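Local coordinates for hypothetical protein RPA1889 (Rhodopseudomonas palustris, PDB 2I9C), which is of unknown function but belongs to the DUF2019 family, an all-helical domain grouped with the tetratricopeptide-like repeat proteins, at residues K20-Q25 / N70-L75; D57-L62 / L82-V87. One frame throughout, in Å; residues are numbered along the deposited sequence. Where two conformers were deposited one is given.

Overall arrangement
Both contacts join the N-terminal half of this small, strand-free domain to its C-terminal half, and their segments alternate along the chain. Interaction 1 sets helix 11-30 against the start of helix 71-79 and is largely buried; interaction 2 sets the turn 57-62, which follows helix 34-53, against residues 82-87, which lead into helix 86-99, and lies at the surface. Their centres are about 17 Å apart, on opposite sides of the centre of the chain, and their nearest atoms about 7 Å apart, so they do not touch. No active site is known; an acetate ion, probably from the crystallisation liquor, binds one segment of each, at residues that make no contact across it.

Interaction 1 (K20-Q25 / N70-L75); sequences KVTVEQ and NMQVRL. With ACT (acetate ion), chain B.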
loop_
_atom_site.group_PDB
_atom_site.type_symbol
_atom_site.label_atom_id
_atom_site.label_comp_id
_atom_site.label_asym_id
_atom_site.label_seq_id
_atom_site.Cartn_x
_atom_site.Cartn_y
_atom_site.Cartn_z
ATOM N N LYS A 20 4.568 5.009 8.257
ATOM C CA LYS A 20 5.337 4.498 9.408
ATOM C C LYS A 20 5.146 2.993 9.558
ATOM O O LYS A 20 6.115 2.276 9.751
ATOM C CB LYS A 20 4.984 5.238 10.721
ATOM C CG LYS A 20 5.875 4.872 11.938
ATOM C CD LYS A 20 5.365 5.463 13.251
ATOM C CE LYS A 20 6.540 5.773 14.187
ATOM N NZ LYS A 20 6.396 5.094 15.504
ATOM N N VAL A 21 3.904 2.512 9.477
ATOM C CA VAL A 21 3.681 1.065 9.672
ATOM C C VAL A 21 4.200 0.200 8.508
ATOM O O VAL A 21 4.595 -0.939 8.698
ATOM C CB VAL A 21 2.181 0.682 10.076
ATOM C CG1 VAL A 21 1.683 1.551 11.147
ATOM C CG2 VAL A 21 1.269 0.770 8.902
ATOM N N THR A 22 4.198 0.739 7.305
ATOM C CA THR A 22 4.691 0.026 6.154
ATOM C C THR A 22 6.240 0.030 6.060
ATOM O O THR A 22 6.858 -0.954 5.608
ATOM C CB THR A 22 3.954 0.583 4.953
ATOM O OG1 THR A 22 2.551 0.576 5.286
ATOM C CG2 THR A 22 4.182 -0.247 3.721
ATOM N N VAL A 23 6.874 1.113 6.521
ATOM C CA VAL A 23 8.348 1.073 6.767
ATOM C C VAL A 23 8.662 -0.054 7.766
ATOM O O VAL A 23 9.563 -0.864 7.570
ATOM C CB VAL A 23 8.837 2.435 7.319
ATOM C CG1 VAL A 23 10.199 2.318 8.018
ATOM C CG2 VAL A 23 8.920 3.463 6.160
ATOM N N GLU A 24 7.918 -0.098 8.868
ATOM C CA GLU A 24 8.120 -1.149 9.837
ATOM C C GLU A 24 7.798 -2.544 9.292
ATOM O O GLU A 24 8.449 -3.497 9.696
ATOM C CB GLU A 24 7.365 -0.852 11.122
ATOM C CG GLU A 24 7.964 0.368 11.865
ATOM C CD GLU A 24 7.203 0.711 13.155
ATOM O OE1 GLU A 24 6.633 -0.218 13.787
ATOM O OE2 GLU A 24 7.176 1.922 13.524
ATOM N N GLN A 25 6.836 -2.669 8.374
ATOM C CA GLN A 25 6.659 -3.933 7.600
ATOM C C GLN A 25 7.937 -4.363 6.901
ATOM O O GLN A 25 8.400 -5.502 7.053
ATOM C CB GLN A 25 5.533 -3.843 6.563
ATOM C CG GLN A 25 4.093 -3.869 7.157
ATOM C CD GLN A 25 3.083 -3.539 6.087
ATOM O OE1 GLN A 25 3.346 -3.755 4.920
ATOM N NE2 GLN A 25 1.958 -2.962 6.460
ATOM N N ASN A 70 11.036 4.167 0.485
ATOM C CA ASN A 70 10.965 2.824 1.021
ATOM C C ASN A 70 10.118 2.024 0.036
ATOM O O ASN A 70 9.055 2.476 -0.374
ATOM C CB ASN A 70 10.384 2.778 2.443
ATOM C CG ASN A 70 10.366 1.365 3.013
ATOM O OD1 ASN A 70 9.531 0.549 2.627
ATOM N ND2 ASN A 70 11.250 1.085 3.976
HETATM N N MSE A 71 10.611 0.881 -0.391
HETATM C CA MSE A 71 9.961 0.180 -1.514
HETATM C C MSE A 71 8.679 -0.496 -1.051
HETATM O O MSE A 71 7.705 -0.628 -1.830
HETATM C CB MSE A 71 10.899 -0.872 -2.125
HETATM C CG MSE A 71 10.449 -1.363 -3.524
HETATM SE SE MSE A 71 10.436 0.218 -4.823
HETATM C CE MSE A 71 12.361 0.398 -5.244
ATOM N N GLN A 72 8.662 -0.940 0.199
ATOM C CA GLN A 72 7.427 -1.487 0.743
ATOM C C GLN A 72 6.307 -0.432 0.802
ATOM O O GLN A 72 5.144 -0.743 0.532
ATOM C CB GLN A 72 7.674 -2.129 2.126
ATOM C CG GLN A 72 6.421 -2.903 2.729
ATOM C CD GLN A 72 6.125 -4.213 2.008
ATOM O OE1 GLN A 72 6.870 -4.619 1.115
ATOM N NE2 GLN A 72 5.051 -4.905 2.434
ATOM N N VAL A 73 6.651 0.803 1.202
ATOM C CA VAL A 73 5.682 1.895 1.253
ATOM C C VAL A 73 5.142 2.124 -0.168
ATOM O O VAL A 73 3.937 2.193 -0.363
ATOM C CB VAL A 73 6.299 3.200 1.865
ATOM C CG1 VAL A 73 5.293 4.349 1.898
ATOM C CG2 VAL A 73 6.730 2.915 3.322
ATOM N N ARG A 74 6.043 2.253 -1.137
ATOM C CA ARG A 74 5.638 2.521 -2.504
ATOM C C ARG A 74 4.725 1.421 -3.044
ATOM O O ARG A 74 3.734 1.732 -3.714
ATOM C CB ARG A 74 6.877 2.656 -3.404
ATOM C CG ARG A 74 7.732 3.894 -3.078
ATOM C CD ARG A 74 8.803 4.122 -4.174
ATOM N NE ARG A 74 9.598 5.327 -3.873
ATOM C CZ ARG A 74 10.372 5.973 -4.732
ATOM N NH1 ARG A 74 10.481 5.570 -5.985
ATOM N NH2 ARG A 74 11.052 7.055 -4.338
ATOM N N LEU A 75 5.108 0.156 -2.807
ATOM C CA LEU A 75 4.338 -1.019 -3.249
ATOM C C LEU A 75 2.925 -1.019 -2.680
ATOM O O LEU A 75 1.929 -1.158 -3.394
ATOM C CB LEU A 75 5.035 -2.346 -2.845
ATOM C CG LEU A 75 4.211 -3.630 -3.078
ATOM C CD1 LEU A 75 4.033 -3.917 -4.539
ATOM C CD2 LEU A 75 4.983 -4.786 -2.423
HETATM C C ACT B . 10.472 2.823 -8.116
HETATM O O ACT B . 9.468 3.092 -7.358
HETATM O OXT ACT B . 11.302 3.686 -8.738
HETATM C CH3 ACT B . 10.568 1.398 -8.271
#
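Residues 20-25 and 71-75 run as helical segments whose axes approach to 8.1 Å at 123°, with T22 and V73 closest in CA position. This is helix-helix packing within an all-helical domain, between the middle of helix 11-30 and the N-terminal end of helix 71-79. At the crossing T22 turns its methyl inward: CG2 is anti to the backbone N and lies 3.4 Å from Q72 O, while T22 OG1 is bonded back to F18 O of its own helix. Alongside, V23 CG2 meets V73 CG2 at 3.6 Å, the two valines slanting across each other, and the same V23 methyl rests against the amide of N70. N70 is the N-cap: its OD1 accepts from V73 N at 3.2 Å. The polar side of the contact is a pair of buried amides. Q72 CG comes to 3.6 Å from T22 CG2, and the bend at chi2 then turns the amide toward Q25. The resulting bond is nearly straight: Q72 NE2 reaches Q25 OE1 at 3.2 Å with an N-H...O angle of 175°, in the carbonyl plane of Q25. On its other side of the amide, Q72 OE1 accepts from Q104 NE2. Replacing Q72 with a leucine would probably leave Q25 OE1 without this donor and Q104 NE2 without its acceptor. The amide planes of Q25 and Q72 stand 74° apart.

Interaction 2 (D57-L62 / L82-V87); sequences DQRTAL and LAVAPV. With ACT (acetate ion), chain C.
V84, in the bend before helix 86-99, packs against D57, R59 and T60, with T60 and V84 closest in backbone, 6.2 Å between their CA atoms. No hydrogen bond crosses between the two segments, so the evidence for the contact is packing against a polar framework built within residues 57-62. That framework is an Asx turn leading into a 3-10 segment: D57 OD1 accepts from R59 N on its anti side. The same oxygen receives R59 NE through its syn lone pair at 3.0 Å, and D57 OD2 receives R59 NH2 at 2.8 Å, also syn. The guanidinium therefore grips the carboxylate in a side-on, bidentate salt bridge, both oxygens lying near its plane, a pairing that fixes the rotation of both groups. R59 bends at chi3 (-63°) to make this approach.

The packing is tightest where V84 CG1, anti to the carbonyl carbon and beside the backbone N (chi1 -62°), presses on the carboxylate, 3.1 Å from D57 OD2. A83 CB approaches the guanidinium of the buried R59 obliquely, 3.7 Å from R59 NH2, which also donates to the backbone oxygen of K123. Toward solvent the fit to V84 is looser than at D57: T60 is exposed, and its OG1 stands 3.7 Å from both V84 CB and V84 CG2. Farther along, P86 and V87 leave the contact for an acetate ion, which accepts from V87 N at 3.2 Å and also from K88 N, at the start of helix 86-99.

Helices 34-53, 11-30 and 104-117 border the joint. K52 of helix 34-53 touches D57 and R59, L62 packs on F18 of helix 11-30, and L82 touches C111 and L115 of helix 104-117.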
loop_
_atom_site.group_PDB
_atom_site.type_symbol
_atom_site.label_atom_id
_atom_site.label_comp_id
_atom_site.label_asym_id
_atom_site.label_seq_id
_atom_site.Cartn_x
_atom_site.Cartn_y
_atom_site.Cartn_z
ATOM N N ASP A 57 -13.513 9.018 -1.152
ATOM C CA ASP A 57 -12.531 7.941 -1.091
ATOM C C ASP A 57 -11.113 8.516 -0.887
ATOM O O ASP A 57 -10.408 8.856 -1.863
ATOM C CB ASP A 57 -12.620 7.049 -2.340
ATOM C CG ASP A 57 -11.904 5.743 -2.171
ATOM O OD1 ASP A 57 -10.956 5.675 -1.379
ATOM O OD2 ASP A 57 -12.280 4.782 -2.873
ATOM N N GLN A 58 -10.709 8.640 0.383
ATOM C CA GLN A 58 -9.467 9.360 0.702
ATOM C C GLN A 58 -8.246 8.446 0.549
ATOM O O GLN A 58 -7.153 8.853 0.837
ATOM C CB GLN A 58 -9.498 9.979 2.111
ATOM C CG GLN A 58 -10.395 11.205 2.243
ATOM C CD GLN A 58 -10.031 12.280 1.250
ATOM O OE1 GLN A 58 -8.849 12.701 1.141
ATOM N NE2 GLN A 58 -11.038 12.734 0.493
ATOM N N ARG A 59 -8.425 7.229 0.026
ATOM C CA ARG A 59 -7.239 6.468 -0.425
ATOM C C ARG A 59 -6.407 7.274 -1.437
ATOM O O ARG A 59 -5.213 7.027 -1.609
ATOM C CB ARG A 59 -7.644 5.109 -1.026
ATOM C CG ARG A 59 -8.120 4.098 0.002
ATOM C CD ARG A 59 -8.598 2.778 -0.653
ATOM N NE ARG A 59 -9.766 2.947 -1.537
ATOM C CZ ARG A 59 -10.350 1.951 -2.211
ATOM N NH1 ARG A 59 -9.922 0.725 -2.052
ATOM N NH2 ARG A 59 -11.381 2.176 -3.001
ATOM N N THR A 60 -7.054 8.202 -2.137
ATOM C CA THR A 60 -6.393 9.138 -3.021
ATOM C C THR A 60 -5.223 9.869 -2.325
ATOM O O THR A 60 -4.207 10.199 -2.948
ATOM C CB THR A 60 -7.430 10.164 -3.579
ATOM O OG1 THR A 60 -8.302 9.469 -4.476
ATOM C CG2 THR A 60 -6.749 11.216 -4.389
ATOM N N ALA A 61 -5.337 10.074 -1.020
ATOM C CA ALA A 61 -4.287 10.757 -0.319
ATOM C C ALA A 61 -2.986 9.925 -0.241
ATOM O O ALA A 61 -1.921 10.508 0.001
ATOM C CB ALA A 61 -4.782 11.164 1.101
ATOM N N LEU A 62 -3.061 8.592 -0.462
ATOM C CA LEU A 62 -1.850 7.734 -0.431
ATOM C C LEU A 62 -0.949 7.895 -1.654
ATOM O O LEU A 62 0.202 7.431 -1.670
ATOM C CB LEU A 62 -2.229 6.236 -0.280
ATOM C CG LEU A 62 -3.027 5.911 0.984
ATOM C CD1 LEU A 62 -3.612 4.469 0.861
ATOM C CD2 LEU A 62 -2.124 6.115 2.224
ATOM N N LEU A 82 -5.056 1.317 -6.617
ATOM C CA LEU A 82 -5.505 0.844 -7.945
ATOM C C LEU A 82 -6.973 1.193 -8.219
ATOM O O LEU A 82 -7.332 1.450 -9.347
ATOM C CB LEU A 82 -5.295 -0.662 -8.130
ATOM C CG LEU A 82 -3.853 -1.104 -8.412
ATOM C CD1 LEU A 82 -3.657 -2.568 -7.925
ATOM C CD2 LEU A 82 -3.587 -0.995 -9.903
ATOM N N ALA A 83 -7.809 1.227 -7.182
ATOM C CA ALA A 83 -9.218 1.512 -7.402
ATOM C C ALA A 83 -9.448 2.984 -7.675
ATOM O O ALA A 83 -10.247 3.320 -8.538
ATOM C CB ALA A 83 -10.071 1.044 -6.223
ATOM N N VAL A 84 -8.759 3.863 -6.950
ATOM C CA VAL A 84 -9.031 5.296 -7.063
ATOM C C VAL A 84 -8.208 5.972 -8.157
ATOM O O VAL A 84 -8.539 7.079 -8.580
ATOM C CB VAL A 84 -8.859 6.054 -5.716
ATOM C CG1 VAL A 84 -9.845 5.540 -4.686
ATOM C CG2 VAL A 84 -7.387 5.972 -5.180
ATOM N N ALA A 85 -7.124 5.329 -8.596
ATOM C CA ALA A 85 -6.203 5.937 -9.572
ATOM C C ALA A 85 -5.535 4.821 -10.365
ATOM O O ALA A 85 -4.329 4.564 -10.184
ATOM C CB ALA A 85 -5.160 6.793 -8.863
ATOM N N PRO A 86 -6.322 4.114 -11.207
ATOM C CA PRO A 86 -5.772 2.892 -11.808
ATOM C C PRO A 86 -4.555 3.134 -12.676
ATOM O O PRO A 86 -3.615 2.329 -12.623
ATOM C CB PRO A 86 -6.945 2.321 -12.639
ATOM C CG PRO A 86 -7.893 3.435 -12.819
ATOM C CD PRO A 86 -7.726 4.350 -11.621
ATOM N N VAL A 87 -4.566 4.226 -13.450
ATOM C CA VAL A 87 -3.453 4.570 -14.349
ATOM C C VAL A 87 -2.150 4.872 -13.565
ATOM O O VAL A 87 -1.107 4.240 -13.816
ATOM C CB VAL A 87 -3.807 5.745 -15.306
ATOM C CG1 VAL A 87 -2.541 6.311 -15.983
ATOM C CG2 VAL A 87 -4.835 5.300 -16.355
HETATM C C ACT C . -5.823 7.820 -12.712
HETATM O O ACT C . -4.654 7.617 -12.410
HETATM O OXT ACT C . -6.387 6.875 -13.305
HETATM C CH3 ACT C . -6.466 9.092 -12.315
#